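PDB 3RE1: uroporphyrinogen-III synthetase from Pseudomonas syringae pv. tomato, which probably catalyses the cyclization of the linear tetrapyrrole hydroxymethylbilane to uroporphyrinogen III, a step in the pathway to protoporphyrin IX. Local coordinates for residues F62-Y67 against E83-V88; P76-A81 against G105-D110. One frame throughout, in Å; residues are numbered along the deposited sequence.

Contact 1. Residues F62-Y67 against E83-V88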
ATOM      1  N   PHE A  62       2.547  14.143 -21.710  1.00 49.05           N
ATOM      2  CA  PHE A  62       2.232  14.333 -23.130  1.00 47.67           C
ATOM      3  C   PHE A  62       2.881  13.277 -24.051  1.00 49.30           C
ATOM      4  O   PHE A  62       2.292  12.875 -25.069  1.00 49.74           O
ATOM      5  CB  PHE A  62       2.654  15.734 -23.582  1.00 44.87           C
ATOM      6  CG  PHE A  62       2.233  16.072 -24.986  1.00 47.46           C
ATOM      7  CD1 PHE A  62       0.994  16.671 -25.224  1.00 45.70           C
ATOM      8  CD2 PHE A  62       3.064  15.782 -26.083  1.00 48.19           C
ATOM      9  CE1 PHE A  62       0.577  16.998 -26.515  1.00 32.21           C
ATOM     10  CE2 PHE A  62       2.657  16.093 -27.383  1.00 45.39           C
ATOM     11  CZ  PHE A  62       1.394  16.727 -27.596  1.00 37.61           C
ATOM     12  N   GLU A  63       4.083  12.821 -23.698  1.00 49.22           N
ATOM     13  CA  GLU A  63       4.743  11.793 -24.505  1.00 51.09           C
ATOM     14  C   GLU A  63       4.586  10.345 -24.042  1.00 47.93           C
ATOM     15  O   GLU A  63       5.415   9.516 -24.364  1.00 45.90           O
ATOM     16  CB  GLU A  63       6.224  12.133 -24.703  1.00 50.27           C
ATOM     17  CG  GLU A  63       6.436  13.239 -25.754  1.00 57.89           C
ATOM     18  CD  GLU A  63       7.896  13.460 -26.079  1.00 70.94           C
ATOM     19  OE1 GLU A  63       8.448  12.729 -26.954  1.00 67.95           O
ATOM     20  OE2 GLU A  63       8.494  14.363 -25.443  1.00 75.15           O
ATOM     21  N   LEU A  64       3.508  10.051 -23.311  1.00 45.56           N
ATOM     22  CA  LEU A  64       3.219   8.696 -22.808  1.00 41.30           C
ATOM     23  C   LEU A  64       3.388   7.628 -23.855  1.00 35.74           C
ATOM     24  O   LEU A  64       3.704   6.515 -23.533  1.00 35.53           O
ATOM     25  CB  LEU A  64       1.799   8.588 -22.251  1.00 34.30           C
ATOM     26  CG  LEU A  64       1.617   9.119 -20.848  1.00 42.67           C
ATOM     27  CD1 LEU A  64       0.171   8.947 -20.453  1.00 45.52           C
ATOM     28  CD2 LEU A  64       2.507   8.419 -19.883  1.00 38.57           C
ATOM     29  N   LEU A  65       3.192   7.995 -25.112  1.00 37.90           N
ATOM     30  CA  LEU A  65       3.342   7.045 -26.194  1.00 41.58           C
ATOM     31  C   LEU A  65       4.770   6.584 -26.366  1.00 38.96           C
ATOM     32  O   LEU A  65       5.017   5.573 -27.007  1.00 37.18           O
ATOM     33  CB  LEU A  65       2.825   7.628 -27.503  1.00 43.80           C
ATOM     34  CG  LEU A  65       1.369   8.098 -27.537  1.00 44.97           C
ATOM     35  CD1 LEU A  65       1.014   8.462 -28.994  1.00 47.16           C
ATOM     36  CD2 LEU A  65       0.423   7.056 -26.977  1.00 32.61           C
ATOM     37  N   ASN A  66       5.707   7.320 -25.779  1.00 38.48           N
ATOM     38  CA  ASN A  66       7.111   6.908 -25.777  1.00 39.36           C
ATOM     39  C   ASN A  66       7.270   5.505 -25.171  1.00 38.46           C
ATOM     40  O   ASN A  66       8.227   4.768 -25.472  1.00 39.93           O
ATOM     41  CB  ASN A  66       7.983   7.896 -24.985  1.00 38.91           C
ATOM     42  CG  ASN A  66       8.475   9.032 -25.844  1.00 45.75           C
ATOM     43  OD1 ASN A  66       8.453   8.914 -27.071  1.00 46.26           O
ATOM     44  ND2 ASN A  66       8.916  10.143 -25.222  1.00 32.42           N
ATOM     45  N   TYR A  67       6.336   5.146 -24.317  1.00 27.69           N
ATOM     46  CA  TYR A  67       6.383   3.849 -23.663  1.00 29.18           C
ATOM     47  C   TYR A  67       5.435   2.876 -24.353  1.00 30.83           C
ATOM     48  O   TYR A  67       4.396   3.267 -24.895  1.00 27.53           O
ATOM     49  CB  TYR A  67       6.000   3.984 -22.167  1.00 23.97           C
ATOM     50  CG  TYR A  67       6.932   4.927 -21.437  1.00 21.47           C
ATOM     51  CD1 TYR A  67       8.106   4.473 -20.849  1.00 24.66           C
ATOM     52  CD2 TYR A  67       6.673   6.257 -21.392  1.00 25.58           C
ATOM     53  CE1 TYR A  67       8.991   5.329 -20.255  1.00 22.98           C
ATOM     54  CE2 TYR A  67       7.534   7.129 -20.775  1.00 32.58           C
ATOM     55  CZ  TYR A  67       8.697   6.676 -20.213  1.00 31.01           C
ATOM     56  OH  TYR A  67       9.541   7.577 -19.568  1.00 35.34           O
ATOM     57  N   GLU A  83      -6.076  12.352 -13.306  1.00 45.42           N
ATOM     58  CA  GLU A  83      -6.138  13.794 -13.237  1.00 49.13           C
ATOM     59  C   GLU A  83      -5.118  14.504 -14.109  1.00 47.13           C
ATOM     60  O   GLU A  83      -5.342  15.633 -14.540  1.00 49.92           O
ATOM     61  CB  GLU A  83      -6.032  14.275 -11.787  1.00 49.41           C
ATOM     62  CG  GLU A  83      -7.220  13.813 -10.911  1.00 56.56           C
ATOM     63  CD  GLU A  83      -8.608  14.120 -11.536  1.00 59.58           C
ATOM     64  OE1 GLU A  83      -8.867  15.290 -11.901  1.00 66.31           O
ATOM     65  OE2 GLU A  83      -9.447  13.197 -11.661  1.00 50.18           O
ATOM     66  N   LEU A  84      -4.011  13.849 -14.384  1.00 47.97           N
ATOM     67  CA  LEU A  84      -2.999  14.439 -15.254  1.00 52.42           C
ATOM     68  C   LEU A  84      -3.317  14.204 -16.746  1.00 52.13           C
ATOM     69  O   LEU A  84      -3.248  15.139 -17.540  1.00 53.34           O
ATOM     70  CB  LEU A  84      -1.633  13.882 -14.902  1.00 51.17           C
ATOM     71  CG  LEU A  84      -0.664  14.832 -14.217  1.00 52.34           C
ATOM     72  CD1 LEU A  84      -1.250  15.471 -12.988  1.00 52.84           C
ATOM     73  CD2 LEU A  84       0.532  13.994 -13.854  1.00 57.05           C
ATOM     74  N   ILE A  85      -3.665  12.964 -17.097  1.00 47.14           N
ATOM     75  CA  ILE A  85      -4.085  12.609 -18.431  1.00 45.66           C
ATOM     76  C   ILE A  85      -5.208  13.547 -18.864  1.00 51.03           C
ATOM     77  O   ILE A  85      -5.108  14.228 -19.880  1.00 51.00           O
ATOM     78  CB  ILE A  85      -4.607  11.158 -18.487  1.00 41.52           C
ATOM     79  CG1 ILE A  85      -3.444  10.175 -18.422  1.00 50.64           C
ATOM     80  CG2 ILE A  85      -5.341  10.890 -19.767  1.00 39.36           C
ATOM     81  CD1 ILE A  85      -2.700  10.093 -17.103  1.00 45.63           C
ATOM     82  N   ASP A  86      -6.280  13.580 -18.086  1.00 54.24           N
ATOM     83  CA  ASP A  86      -7.452  14.366 -18.438  1.00 54.09           C
ATOM     84  C   ASP A  86      -7.123  15.825 -18.696  1.00 54.23           C
ATOM     85  O   ASP A  86      -7.830  16.520 -19.422  1.00 51.59           O
ATOM     86  CB  ASP A  86      -8.487  14.290 -17.331  1.00 54.64           C
ATOM     87  CG  ASP A  86      -9.751  15.007 -17.694  1.00 54.57           C
ATOM     88  OD1 ASP A  86     -10.511  14.456 -18.520  1.00 51.48           O
ATOM     89  OD2 ASP A  86      -9.974  16.114 -17.151  1.00 54.94           O
ATOM     90  N   GLU A  87      -6.042  16.287 -18.102  1.00 51.23           N
ATOM     91  CA  GLU A  87      -5.663  17.664 -18.274  1.00 54.38           C
ATOM     92  C   GLU A  87      -4.950  17.927 -19.587  1.00 58.23           C
ATOM     93  O   GLU A  87      -5.180  18.959 -20.211  1.00 62.44           O
ATOM     94  CB  GLU A  87      -4.775  18.074 -17.124  1.00 56.24           C
ATOM     95  CG  GLU A  87      -4.280  19.497 -17.172  1.00 60.12           C
ATOM     96  CD  GLU A  87      -3.788  19.952 -15.808  1.00 70.53           C
ATOM     97  OE1 GLU A  87      -4.649  20.264 -14.938  1.00 73.03           O
ATOM     98  OE2 GLU A  87      -2.547  19.975 -15.593  1.00 70.33           O
ATOM     99  N   VAL A  88      -4.083  17.004 -19.998  1.00 58.08           N
ATOM    100  CA  VAL A  88      -3.273  17.172 -21.220  1.00 55.41           C
ATOM    101  C   VAL A  88      -3.835  16.440 -22.451  1.00 49.25           C
ATOM    102  O   VAL A  88      -3.765  16.949 -23.550  1.00 50.47           O
ATOM    103  CB  VAL A  88      -1.797  16.698 -20.982  1.00 58.22           C
ATOM    104  CG1 VAL A  88      -0.937  16.943 -22.233  1.00 60.94           C
ATOM    105  CG2 VAL A  88      -1.187  17.408 -19.781  1.00 56.02           C
TER

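Contact 2. Residues P76-A81 against G105-D110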
ATOM      1  N   PRO A  76      -3.900   5.477  -5.022  1.00 45.69           N
ATOM      2  CA  PRO A  76      -3.494   6.895  -5.030  1.00 46.33           C
ATOM      3  C   PRO A  76      -2.834   7.270  -6.370  1.00 49.50           C
ATOM      4  O   PRO A  76      -3.110   8.348  -6.891  1.00 54.62           O
ATOM      5  CB  PRO A  76      -2.503   6.979  -3.870  1.00 44.72           C
ATOM      6  CG  PRO A  76      -2.932   5.903  -2.974  1.00 40.45           C
ATOM      7  CD  PRO A  76      -3.338   4.780  -3.861  1.00 39.37           C
ATOM      8  N   ALA A  77      -1.988   6.381  -6.921  1.00 46.05           N
ATOM      9  CA  ALA A  77      -1.316   6.630  -8.212  1.00 42.25           C
ATOM     10  C   ALA A  77      -2.335   6.717  -9.347  1.00 38.39           C
ATOM     11  O   ALA A  77      -2.344   7.676 -10.101  1.00 32.63           O
ATOM     12  CB  ALA A  77      -0.273   5.536  -8.523  1.00 37.88           C
ATOM     13  N   ALA A  78      -3.181   5.704  -9.458  1.00 36.94           N
ATOM     14  CA  ALA A  78      -4.241   5.692 -10.456  1.00 44.60           C
ATOM     15  C   ALA A  78      -5.086   6.994 -10.468  1.00 48.44           C
ATOM     16  O   ALA A  78      -5.388   7.562 -11.518  1.00 50.60           O
ATOM     17  CB  ALA A  78      -5.134   4.476 -10.239  1.00 40.41           C
ATOM     18  N   ARG A  79      -5.440   7.472  -9.295  1.00 47.13           N
ATOM     19  CA  ARG A  79      -6.263   8.645  -9.220  1.00 48.35           C
ATOM     20  C   ARG A  79      -5.522   9.891  -9.610  1.00 48.72           C
ATOM     21  O   ARG A  79      -6.111  10.756 -10.246  1.00 50.91           O
ATOM     22  CB  ARG A  79      -6.853   8.813  -7.811  1.00 50.04           C
ATOM     23  CG  ARG A  79      -7.814   7.683  -7.447  1.00 55.67           C
ATOM     24  CD  ARG A  79      -9.022   8.222  -6.751  1.00 66.00           C
ATOM     25  NE  ARG A  79     -10.169   7.320  -6.832  1.00 62.80           N
ATOM     26  CZ  ARG A  79     -10.246   6.162  -6.195  1.00 67.40           C
ATOM     27  NH1 ARG A  79      -9.236   5.756  -5.426  1.00 65.09           N
ATOM     28  NH2 ARG A  79     -11.335   5.411  -6.330  1.00 72.06           N
ATOM     29  N   LEU A  80      -4.260  10.017  -9.210  1.00 46.77           N
ATOM     30  CA  LEU A  80      -3.505  11.208  -9.550  1.00 45.30           C
ATOM     31  C   LEU A  80      -3.136  11.162 -11.017  1.00 47.46           C
ATOM     32  O   LEU A  80      -2.846  12.190 -11.632  1.00 46.63           O
ATOM     33  CB  LEU A  80      -2.232  11.292  -8.725  1.00 45.66           C
ATOM     34  CG  LEU A  80      -2.327  11.864  -7.308  1.00 54.10           C
ATOM     35  CD1 LEU A  80      -2.831  13.324  -7.337  1.00 55.24           C
ATOM     36  CD2 LEU A  80      -3.252  11.014  -6.496  1.00 50.85           C
ATOM     37  N   ALA A  81      -3.140   9.950 -11.566  1.00 48.39           N
ATOM     38  CA  ALA A  81      -2.747   9.721 -12.941  1.00 46.92           C
ATOM     39  C   ALA A  81      -3.861  10.229 -13.815  1.00 46.28           C
ATOM     40  O   ALA A  81      -3.629  11.090 -14.659  1.00 48.77           O
ATOM     41  CB  ALA A  81      -2.482   8.224 -13.201  1.00 44.48           C
ATOM     42  N   GLY A 105      -7.330  -1.275 -11.050  1.00 54.29           N
ATOM     43  CA  GLY A 105      -7.603  -1.496 -12.449  1.00 51.78           C
ATOM     44  C   GLY A 105      -8.914  -0.918 -12.924  1.00 49.36           C
ATOM     45  O   GLY A 105      -8.983  -0.381 -14.046  1.00 43.81           O
ATOM     46  N   GLN A 106      -9.955  -1.062 -12.099  1.00 45.78           N
ATOM     47  CA  GLN A 106     -11.268  -0.533 -12.437  1.00 39.21           C
ATOM     48  C   GLN A 106     -11.221   0.984 -12.481  1.00 37.31           C
ATOM     49  O   GLN A 106     -11.827   1.616 -13.343  1.00 36.64           O
ATOM     50  CB  GLN A 106     -12.314  -0.992 -11.430  1.00 43.69           C
ATOM     51  CG  GLN A 106     -13.239  -2.130 -11.929  1.00 50.29           C
ATOM     52  CD  GLN A 106     -14.153  -1.779 -13.136  1.00 54.71           C
ATOM     53  OE1 GLN A 106     -14.862  -2.660 -13.635  1.00 58.61           O
ATOM     54  NE2 GLN A 106     -14.138  -0.509 -13.601  1.00 49.80           N
ATOM     55  N   ILE A 107     -10.453   1.574 -11.582  1.00 35.32           N
ATOM     56  CA  ILE A 107     -10.340   3.015 -11.547  1.00 37.49           C
ATOM     57  C   ILE A 107      -9.889   3.542 -12.903  1.00 41.53           C
ATOM     58  O   ILE A 107     -10.516   4.460 -13.460  1.00 46.55           O
ATOM     59  CB  ILE A 107      -9.370   3.453 -10.457  1.00 37.50           C
ATOM     60  CG1 ILE A 107      -9.910   3.006  -9.087  1.00 39.03           C
ATOM     61  CG2 ILE A 107      -9.165   4.953 -10.516  1.00 35.39           C
ATOM     62  CD1 ILE A 107      -8.903   3.085  -7.942  1.00 45.63           C
ATOM     63  N   LEU A 108      -8.831   2.933 -13.445  1.00 42.77           N
ATOM     64  CA  LEU A 108      -8.296   3.270 -14.781  1.00 40.74           C
ATOM     65  C   LEU A 108      -9.283   2.904 -15.900  1.00 43.53           C
ATOM     66  O   LEU A 108      -9.484   3.669 -16.864  1.00 35.65           O
ATOM     67  CB  LEU A 108      -6.981   2.529 -15.027  1.00 36.96           C
ATOM     68  CG  LEU A 108      -5.916   2.698 -13.937  1.00 35.56           C
ATOM     69  CD1 LEU A 108      -4.883   1.632 -14.112  1.00 33.35           C
ATOM     70  CD2 LEU A 108      -5.307   4.114 -13.970  1.00 16.36           C
ATOM     71  N   LEU A 109      -9.900   1.734 -15.746  1.00 36.36           N
ATOM     72  CA  LEU A 109     -10.854   1.246 -16.706  1.00 40.61           C
ATOM     73  C   LEU A 109     -12.064   2.191 -16.812  1.00 46.88           C
ATOM     74  O   LEU A 109     -12.583   2.421 -17.900  1.00 46.54           O
ATOM     75  CB  LEU A 109     -11.296  -0.156 -16.306  1.00 43.52           C
ATOM     76  CG  LEU A 109     -11.921  -1.085 -17.338  1.00 43.22           C
ATOM     77  CD1 LEU A 109     -13.282  -0.564 -17.762  1.00 51.28           C
ATOM     78  CD2 LEU A 109     -10.979  -1.205 -18.533  1.00 42.61           C
ATOM     79  N   ASP A 110     -12.489   2.756 -15.692  1.00 49.96           N
ATOM     80  CA  ASP A 110     -13.612   3.686 -15.711  1.00 54.67           C
ATOM     81  C   ASP A 110     -13.336   4.927 -16.545  1.00 54.08           C
ATOM     82  O   ASP A 110     -14.242   5.422 -17.207  1.00 57.43           O
ATOM     83  CB  ASP A 110     -14.014   4.126 -14.291  1.00 53.12           C
ATOM     84  CG  ASP A 110     -14.770   3.039 -13.525  1.00 59.13           C
ATOM     85  OD1 ASP A 110     -15.362   2.135 -14.184  1.00 58.35           O
ATOM     86  OD2 ASP A 110     -14.771   3.104 -12.263  1.00 53.24           O
TER

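Contact 1. Residues F62-Y67 against E83-V88
Val88 and Phe62 carry most of this small contact, meeting where helix 75-88 and helix 54-62 both come to their ends. CG1 of Val88 lies 3.6 Å from CD1 of Phe62, at the edge of the ring and in its plane, so the valine methyl abuts the rim of the phenyl group and does not stack on a face. The same CG1 is 4.0 Å from CB of Phe62 and thus touches both the ring and its root. In Phe62, CG is anti to the backbone N (chi1 -174°), and from there the ring presents its CD1 edge to Val88; the two side chains cross at about a right angle. The CA atoms of this pair, 6.5 Å apart, mark the closest backbone approach.

A second, looser apolar touch lies deeper: Leu64 CD1 stands 4.3 Å from CG1 of Ile85. Both leucine and isoleucine are buried and also meet Trp97 of strand 97-99, while Val88 packs on Arg58 and Ile61 as well. The arrangement is that of an alpha/beta domain in which the last turn of helix 75-88, after strand 69-72, packs on the end of helix 54-62, before that strand, and on Leu64 of the link between them.

Contact 2. Residues P76-A81 against G105-D110
Ile107 reaches across to two residues of 76-81, Ala78 and Arg79, and its branches divide the work. Its CB points toward the facing helix and splits there: CG2, anti to the backbone N, comes to 4.1 Å from CB of Ala78, whereas CG1 (chi1 -62°) takes the other course and lies 3.9 Å from Arg79 NH2. The chain then runs on extended, chi2 166°, to CD1, which settles over one face of the Arg79 guanidinium. That methyl is 3.3 Å above the guanidinium plane and displaced toward the rim; its distance to Arg79 NH1 is 3.7 Å. This touch sets apolar carbon against a flat cationic group, with the two side chains crossing at about a right angle.

The helices carrying these groups run nearly parallel, 13° between their directions and 9.3 Å between their axes. They follow the parallel neighbours 69-72 and 97-99, and both lie against Val72, as expected for successive beta-alpha units with right-handed crossovers on one face of a sheet.

On the buried side, Ala78 and Leu108 form the closest backbone pairing. Their CA atoms are 6.4 Å apart, an approach consistent with the small alanine side chain between them. CD2 of Leu108 is 3.8 Å from CB of Ala78, and Ile82 flanks the leucine one turn further along helix 75-88.

How the contacts relate
Helix 75-88 serves both contacts, with its earlier turns in contact 2 and its last turns in contact 1; the two centres are about 14 Å apart. Contact 2 joins two nearly parallel helices and buries 214 Å², against 135 Å² where contact 1 brings together the ends of two helices and the start of the link after one of them. Contact 1 lies farther out, about 24 Å between its centre and that of the chain against about 14 Å for contact 2, yet both are partly buried. Each grades from a buried aliphatic pair to an exposed flat group. At that outer margin the chemistry diverges, since contact 1 uses an aromatic ring met at its edge and contact 2 a guanidinium covered on a face.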